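Local coordinates for alanine racemase 1 (PDB 4Y2W), which belongs to the alanine racemase family and pairs an N-terminal TIM-barrel domain with a C-terminal domain rich in beta strands, at residues A[99-104]-A[125-130]; A[93-98]-A[116-121]. The protein carries 1 engineered substitution. All coordinates share one frame; numbering follows the deposited sequence.

Interaction 1 of 2, residues A[99-104]-A[125-130]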
loop_
_atom_site.group_PDB
_atom_site.type_symbol
_atom_site.label_atom_id
_atom_site.label_comp_id
_atom_site.label_asym_id
_atom_site.label_seq_id
_atom_site.Cartn_x
_atom_site.Cartn_y
_atom_site.Cartn_z
ATOM N N LYS A 99 -22.932 -14.604 -12.510
ATOM C CA LYS A 99 -24.021 -14.317 -11.575
ATOM C C LYS A 99 -24.304 -12.821 -11.467
ATOM O O LYS A 99 -25.459 -12.395 -11.528
ATOM C CB LYS A 99 -23.692 -14.887 -10.191
ATOM C CG LYS A 99 -24.850 -14.871 -9.206
ATOM C CD LYS A 99 -24.473 -15.587 -7.918
ATOM C CE LYS A 99 -25.623 -15.611 -6.924
ATOM N NZ LYS A 99 -25.180 -16.076 -5.578
ATOM N N HIS A 100 -23.247 -12.030 -11.319
ATOM C CA HIS A 100 -23.388 -10.590 -11.113
ATOM C C HIS A 100 -23.194 -9.784 -12.403
ATOM O O HIS A 100 -23.040 -8.561 -12.363
ATOM C CB HIS A 100 -22.432 -10.127 -10.007
ATOM C CG HIS A 100 -22.773 -10.680 -8.656
ATOM N ND1 HIS A 100 -22.057 -11.697 -8.064
ATOM C CD2 HIS A 100 -23.769 -10.369 -7.792
ATOM C CE1 HIS A 100 -22.588 -11.981 -6.887
ATOM N NE2 HIS A 100 -23.629 -11.189 -6.700
ATOM N N ASP A 101 -23.213 -10.479 -13.539
ATOM C CA ASP A 101 -23.263 -9.848 -14.853
ATOM C C ASP A 101 -22.082 -8.899 -15.067
ATOM O O ASP A 101 -22.249 -7.683 -15.198
ATOM C CB ASP A 101 -24.609 -9.127 -15.035
ATOM C CG ASP A 101 -24.851 -8.691 -16.465
ATOM O OD1 ASP A 101 -24.392 -9.398 -17.387
ATOM O OD2 ASP A 101 -25.504 -7.642 -16.667
ATOM N N LEU A 102 -20.885 -9.474 -15.092
ATOM C CA LEU A 102 -19.657 -8.712 -15.281
ATOM C C LEU A 102 -19.033 -9.052 -16.628
ATOM O O LEU A 102 -18.942 -10.220 -17.006
ATOM C CB LEU A 102 -18.666 -9.009 -14.151
ATOM C CG LEU A 102 -19.112 -8.591 -12.746
ATOM C CD1 LEU A 102 -18.179 -9.167 -11.695
ATOM C CD2 LEU A 102 -19.186 -7.078 -12.621
ATOM N N THR A 103 -18.607 -8.021 -17.350
ATOM C CA THR A 103 -17.964 -8.203 -18.640
ATOM C C THR A 103 -16.543 -8.727 -18.419
ATOM O O THR A 103 -15.819 -8.233 -17.551
ATOM C CB THR A 103 -17.927 -6.883 -19.435
ATOM O OG1 THR A 103 -19.205 -6.241 -19.355
ATOM C CG2 THR A 103 -17.575 -7.131 -20.891
ATOM N N GLN A 104 -16.160 -9.729 -19.208
ATOM C CA GLN A 104 -14.873 -10.399 -19.061
ATOM C C GLN A 104 -14.014 -10.263 -20.317
ATOM O O GLN A 104 -14.517 -10.297 -21.440
ATOM C CB GLN A 104 -15.089 -11.886 -18.752
ATOM C CG GLN A 104 -13.812 -12.695 -18.535
ATOM C CD GLN A 104 -12.997 -12.205 -17.351
ATOM O OE1 GLN A 104 -13.542 -11.928 -16.279
ATOM N NE2 GLN A 104 -11.685 -12.098 -17.536
ATOM N N ARG A 125 -26.390 -14.801 -20.166
ATOM C CA ARG A 125 -25.439 -14.599 -21.256
ATOM C C ARG A 125 -24.263 -13.738 -20.783
ATOM O O ARG A 125 -24.457 -12.619 -20.311
ATOM C CB ARG A 125 -26.135 -13.957 -22.458
ATOM C CG ARG A 125 -27.488 -14.576 -22.803
ATOM C CD ARG A 125 -27.679 -14.756 -24.303
ATOM N NE ARG A 125 -27.670 -13.495 -25.044
ATOM C CZ ARG A 125 -27.608 -13.399 -26.372
ATOM N NH1 ARG A 125 -27.550 -14.491 -27.133
ATOM N NH2 ARG A 125 -27.605 -12.202 -26.950
ATOM N N ALA A 126 -23.049 -14.271 -20.915
ATOM C CA ALA A 126 -21.843 -13.603 -20.412
ATOM C C ALA A 126 -21.259 -12.639 -21.439
ATOM O O ALA A 126 -20.716 -13.062 -22.463
ATOM C CB ALA A 126 -20.796 -14.633 -20.006
ATOM N N LYS A 127 -21.371 -11.344 -21.154
ATOM C CA LYS A 127 -20.784 -10.311 -22.005
ATOM C C LYS A 127 -19.263 -10.447 -22.011
ATOM O O LYS A 127 -18.667 -10.698 -20.969
ATOM C CB LYS A 127 -21.195 -8.921 -21.508
ATOM C CG LYS A 127 -22.665 -8.604 -21.734
ATOM C CD LYS A 127 -23.083 -7.274 -21.117
ATOM C CE LYS A 127 -23.535 -7.434 -19.673
ATOM N NZ LYS A 127 -24.119 -6.185 -19.105
ATOM N N VAL A 128 -18.642 -10.314 -23.182
ATOM C CA VAL A 128 -17.182 -10.394 -23.295
ATOM C C VAL A 128 -16.621 -9.376 -24.277
ATOM O O VAL A 128 -17.259 -9.040 -25.275
ATOM C CB VAL A 128 -16.687 -11.795 -23.726
ATOM C CG1 VAL A 128 -16.958 -12.823 -22.640
ATOM C CG2 VAL A 128 -17.319 -12.222 -25.043
ATOM N N HIS A 129 -15.418 -8.894 -23.970
ATOM C CA HIS A 129 -14.665 -7.993 -24.835
ATOM C C HIS A 129 -13.380 -8.694 -25.249
ATOM O O HIS A 129 -12.679 -9.246 -24.402
ATOM C CB HIS A 129 -14.329 -6.702 -24.088
ATOM C CG HIS A 129 -15.477 -5.747 -23.980
ATOM N ND1 HIS A 129 -15.297 -4.392 -23.815
ATOM C CD2 HIS A 129 -16.816 -5.944 -24.030
ATOM C CE1 HIS A 129 -16.474 -3.796 -23.757
ATOM N NE2 HIS A 129 -17.413 -4.714 -23.887
ATOM N N ILE A 130 -13.045 -8.637 -26.515
ATOM C CA ILE A 130 -11.874 -9.323 -27.003
ATOM C C ILE A 130 -10.644 -8.428 -26.993
ATOM O O ILE A 130 -10.683 -7.338 -27.494
ATOM C CB ILE A 130 -12.156 -9.893 -28.402
ATOM C CG1 ILE A 130 -13.350 -10.824 -28.363
ATOM C CG2 ILE A 130 -10.979 -10.656 -28.926
ATOM C CD1 ILE A 130 -13.270 -11.913 -27.328
#
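D101, in the loop leading into strand 103-106, meets K127 of the neighbouring parallel strand, where the lysine's terminal carbon and nitrogen both lie against the carboxylate. K127 NZ stands 3.2 Å from D101 OD2 in a hydrogen-bonded salt bridge, and the ammonium comes from above the carboxylate plane, 37° out of it. The lysine chain reaches this position by a bend at its third torsion (chi3 -89°), which turns CE and NZ across the aspartate. One step inward, T103 sets its methyl against the imidazole of H129: CG2 lies 3.4 Å from H129 CD2, obliquely to the ring. With CG2 anti to the backbone N, the threonine places its methyl on H129 and its hydroxyl on the flank of K127, OG1 being 4.0 Å from K127 CB. The polar ends of both residues are engaged elsewhere: T103 OG1 hydrogen-bonds to Y62 OH, and H129 NE2 to E163 OE1 on the next strand.

Beneath these side chains the backbones are joined by two bonds that straddle V128. Q104 N donates to K127 O at 3.2 Å, with an N-H...O angle of 160°, and H129 N donates to Q104 O at 3.0 Å. The same two carbonyls receive CA-H...O contacts, T103 CA to K127 O and V128 CA to Q104 O. Q104 and V128 form a parallel bridge and lie on the face covered by helix 109-121, whereas the amide end of Q104 turns away to T89 and G87. One residue giving both N-H and C=O to residues either side of its partner is the pattern of a parallel sheet, here strands 103-106 and 126-131, neighbours in a beta-alpha-beta unit of the eight-stranded TIM barrel.

Interaction 2 of 2, residues A[93-98]-A[116-121]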
loop_
_atom_site.group_PDB
_atom_site.type_symbol
_atom_site.label_atom_id
_atom_site.label_comp_id
_atom_site.label_asym_id
_atom_site.label_seq_id
_atom_site.Cartn_x
_atom_site.Cartn_y
_atom_site.Cartn_z
ATOM N N GLN A 93 -13.419 -19.228 -10.413
ATOM C CA GLN A 93 -14.229 -18.077 -9.997
ATOM C C GLN A 93 -15.229 -17.618 -11.063
ATOM O O GLN A 93 -15.740 -16.495 -10.992
ATOM C CB GLN A 93 -13.311 -16.905 -9.634
ATOM C CG GLN A 93 -12.278 -17.222 -8.564
ATOM C CD GLN A 93 -11.288 -16.092 -8.354
ATOM O OE1 GLN A 93 -11.646 -14.911 -8.413
ATOM N NE2 GLN A 93 -10.031 -16.448 -8.100
ATOM N N LEU A 94 -15.522 -18.477 -12.037
ATOM C CA LEU A 94 -16.360 -18.082 -13.169
ATOM C C LEU A 94 -17.829 -17.933 -12.801
ATOM O O LEU A 94 -18.557 -17.193 -13.459
ATOM C CB LEU A 94 -16.225 -19.079 -14.323
ATOM C CG LEU A 94 -14.935 -18.997 -15.141
ATOM C CD1 LEU A 94 -14.893 -20.121 -16.169
ATOM C CD2 LEU A 94 -14.796 -17.643 -15.824
ATOM N N ARG A 95 -18.265 -18.633 -11.757
ATOM C CA ARG A 95 -19.662 -18.570 -11.331
ATOM C C ARG A 95 -20.072 -17.143 -10.971
ATOM O O ARG A 95 -21.181 -16.709 -11.278
ATOM C CB ARG A 95 -19.905 -19.508 -10.140
ATOM C CG ARG A 95 -21.378 -19.743 -9.827
ATOM C CD ARG A 95 -21.577 -20.841 -8.791
ATOM N NE ARG A 95 -21.249 -20.395 -7.435
ATOM C CZ ARG A 95 -22.039 -19.645 -6.662
ATOM N NH1 ARG A 95 -23.229 -19.231 -7.093
ATOM N NH2 ARG A 95 -21.631 -19.301 -5.443
ATOM N N GLN A 96 -19.154 -16.414 -10.347
ATOM C CA GLN A 96 -19.444 -15.095 -9.793
ATOM C C GLN A 96 -19.641 -14.030 -10.872
ATOM O O GLN A 96 -20.575 -13.229 -10.794
ATOM C CB GLN A 96 -18.322 -14.671 -8.836
ATOM C CG GLN A 96 -18.099 -15.616 -7.658
ATOM C CD GLN A 96 -19.315 -15.721 -6.754
ATOM O OE1 GLN A 96 -19.492 -14.919 -5.835
ATOM N NE2 GLN A 96 -20.160 -16.716 -7.010
ATOM N N ILE A 97 -18.760 -14.020 -11.869
ATOM C CA ILE A 97 -18.843 -13.042 -12.964
ATOM C C ILE A 97 -20.105 -13.208 -13.817
ATOM O O ILE A 97 -20.647 -12.225 -14.334
ATOM C CB ILE A 97 -17.591 -13.057 -13.873
ATOM C CG1 ILE A 97 -17.345 -14.449 -14.472
ATOM C CG2 ILE A 97 -16.371 -12.587 -13.092
ATOM C CD1 ILE A 97 -16.275 -14.468 -15.540
ATOM N N VAL A 98 -20.566 -14.447 -13.959
ATOM C CA VAL A 98 -21.812 -14.731 -14.665
ATOM C C VAL A 98 -23.011 -14.321 -13.810
ATOM O O VAL A 98 -23.981 -13.755 -14.322
ATOM C CB VAL A 98 -21.924 -16.228 -15.030
ATOM C CG1 VAL A 98 -23.288 -16.540 -15.634
ATOM C CG2 VAL A 98 -20.815 -16.623 -15.997
ATOM N N GLU A 116 -18.665 -19.905 -21.506
ATOM C CA GLU A 116 -19.968 -20.230 -22.104
ATOM C C GLU A 116 -20.672 -21.314 -21.296
ATOM O O GLU A 116 -21.858 -21.193 -20.992
ATOM C CB GLU A 116 -19.813 -20.692 -23.562
ATOM C CG GLU A 116 -21.122 -20.700 -24.350
ATOM C CD GLU A 116 -21.097 -21.565 -25.604
ATOM O OE1 GLU A 116 -20.175 -22.391 -25.769
ATOM O OE2 GLU A 116 -22.023 -21.423 -26.432
ATOM N N LYS A 117 -19.926 -22.358 -20.945
ATOM C CA LYS A 117 -20.435 -23.468 -20.139
ATOM C C LYS A 117 -21.142 -22.979 -18.870
ATOM O O LYS A 117 -22.256 -23.412 -18.565
ATOM C CB LYS A 117 -19.282 -24.410 -19.776
ATOM C CG LYS A 117 -19.689 -25.722 -19.123
ATOM C CD LYS A 117 -18.488 -26.653 -18.990
ATOM C CE LYS A 117 -18.684 -27.710 -17.910
ATOM N NZ LYS A 117 -19.685 -28.746 -18.289
ATOM N N GLU A 118 -20.496 -22.064 -18.149
ATOM C CA GLU A 118 -21.065 -21.485 -16.929
ATOM C C GLU A 118 -22.251 -20.558 -17.235
ATOM O O GLU A 118 -23.199 -20.484 -16.452
ATOM C CB GLU A 118 -19.977 -20.723 -16.160
ATOM C CG GLU A 118 -20.370 -20.264 -14.762
ATOM C CD GLU A 118 -20.601 -21.410 -13.796
ATOM O OE1 GLU A 118 -19.854 -22.411 -13.856
ATOM O OE2 GLU A 118 -21.525 -21.300 -12.963
ATOM N N SER A 119 -22.188 -19.855 -18.366
ATOM C CA SER A 119 -23.287 -18.990 -18.823
ATOM C C SER A 119 -24.568 -19.784 -19.074
ATOM O O SER A 119 -25.661 -19.361 -18.698
ATOM C CB SER A 119 -22.900 -18.264 -20.115
ATOM O OG SER A 119 -21.529 -17.912 -20.122
ATOM N N LEU A 120 -24.413 -20.933 -19.726
ATOM C CA LEU A 120 -25.533 -21.816 -20.036
ATOM C C LEU A 120 -26.021 -22.556 -18.792
ATOM O O LEU A 120 -27.208 -22.861 -18.672
ATOM C CB LEU A 120 -25.135 -22.814 -21.130
ATOM C CG LEU A 120 -24.773 -22.182 -22.483
ATOM C CD1 LEU A 120 -24.179 -23.217 -23.431
ATOM C CD2 LEU A 120 -25.982 -21.499 -23.110
ATOM N N LYS A 121 -25.103 -22.833 -17.870
ATOM C CA LYS A 121 -25.435 -23.482 -16.606
ATOM C C LYS A 121 -26.324 -22.606 -15.712
ATOM O O LYS A 121 -27.105 -23.127 -14.918
ATOM C CB LYS A 121 -24.147 -23.856 -15.869
ATOM C CG LYS A 121 -24.341 -24.693 -14.619
ATOM C CD LYS A 121 -23.003 -25.204 -14.112
ATOM C CE LYS A 121 -23.113 -25.771 -12.706
ATOM N NZ LYS A 121 -21.778 -26.147 -12.164
#
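This is a helix-helix contact on the outer layer of a TIM barrel, between the short helix 94-99 and helix 109-121, which flank strand 103-106 in the chain. The axes of segments 94-98 and 116-121 approach to 9.5 Å and cross at -58°, and E118 and V98 fill most of the space between them. No hydrogen bond or salt bridge crosses between these segments, so van der Waals contact carries the interface.

E118 lies over the first turn of helix 94-99. Its CG extends anti to the backbone N, and the chain then bends at chi2 (66°), which lays the carboxylate alongside R95. The aliphatic part touches two residues one turn apart: E118 CG is 3.9 Å from V98 CG2 and 3.8 Å from the backbone O of L94. V98 straddles the junction between E118 and S119: CG2 meets the glutamate's aliphatic carbons, while CG1 packs 4.0 Å from S119 CA and as far from the E118 carbonyl oxygen. S119 OG hydrogen-bonds back to L115 O within its own helix. L115 also receives L94, I97 and V98, which extends the apolar contact toward the barrel.

R95 and E118 are oppositely charged but do not pair. The guanidinium and carboxylate planes stand 68° apart, and R95 NE remains 5.6 Å from E118 OE2, so any attraction between the two groups is probably long-range. What the carboxylate meets instead is the aliphatic root of the arginine, with E118 OE2 lying 3.5 Å from R95 CG.

Overall arrangement
The two contacts are successive layers of one sector of the barrel: interaction 1 joins neighbouring strands of the wall, interaction 2 the helices outside it, and their centres lie about 9 Å apart. Both are mostly buried, yet each turns on a partly exposed charged residue, K127 or E118. Backbone hydrogen bonds fix the strands and a salt bridge ties their starts together, whereas the helices meet by van der Waals contact without a hydrogen bond between them. Helix 94-99, strand 103-106, helix 109-121 and strand 126-131 follow in turn, so the segments of the two contacts alternate. The layers also touch directly: L102 N is 2.9 Å from I97 O, a probable hydrogen bond, and A126 CB packs 3.4 Å from S119 OG.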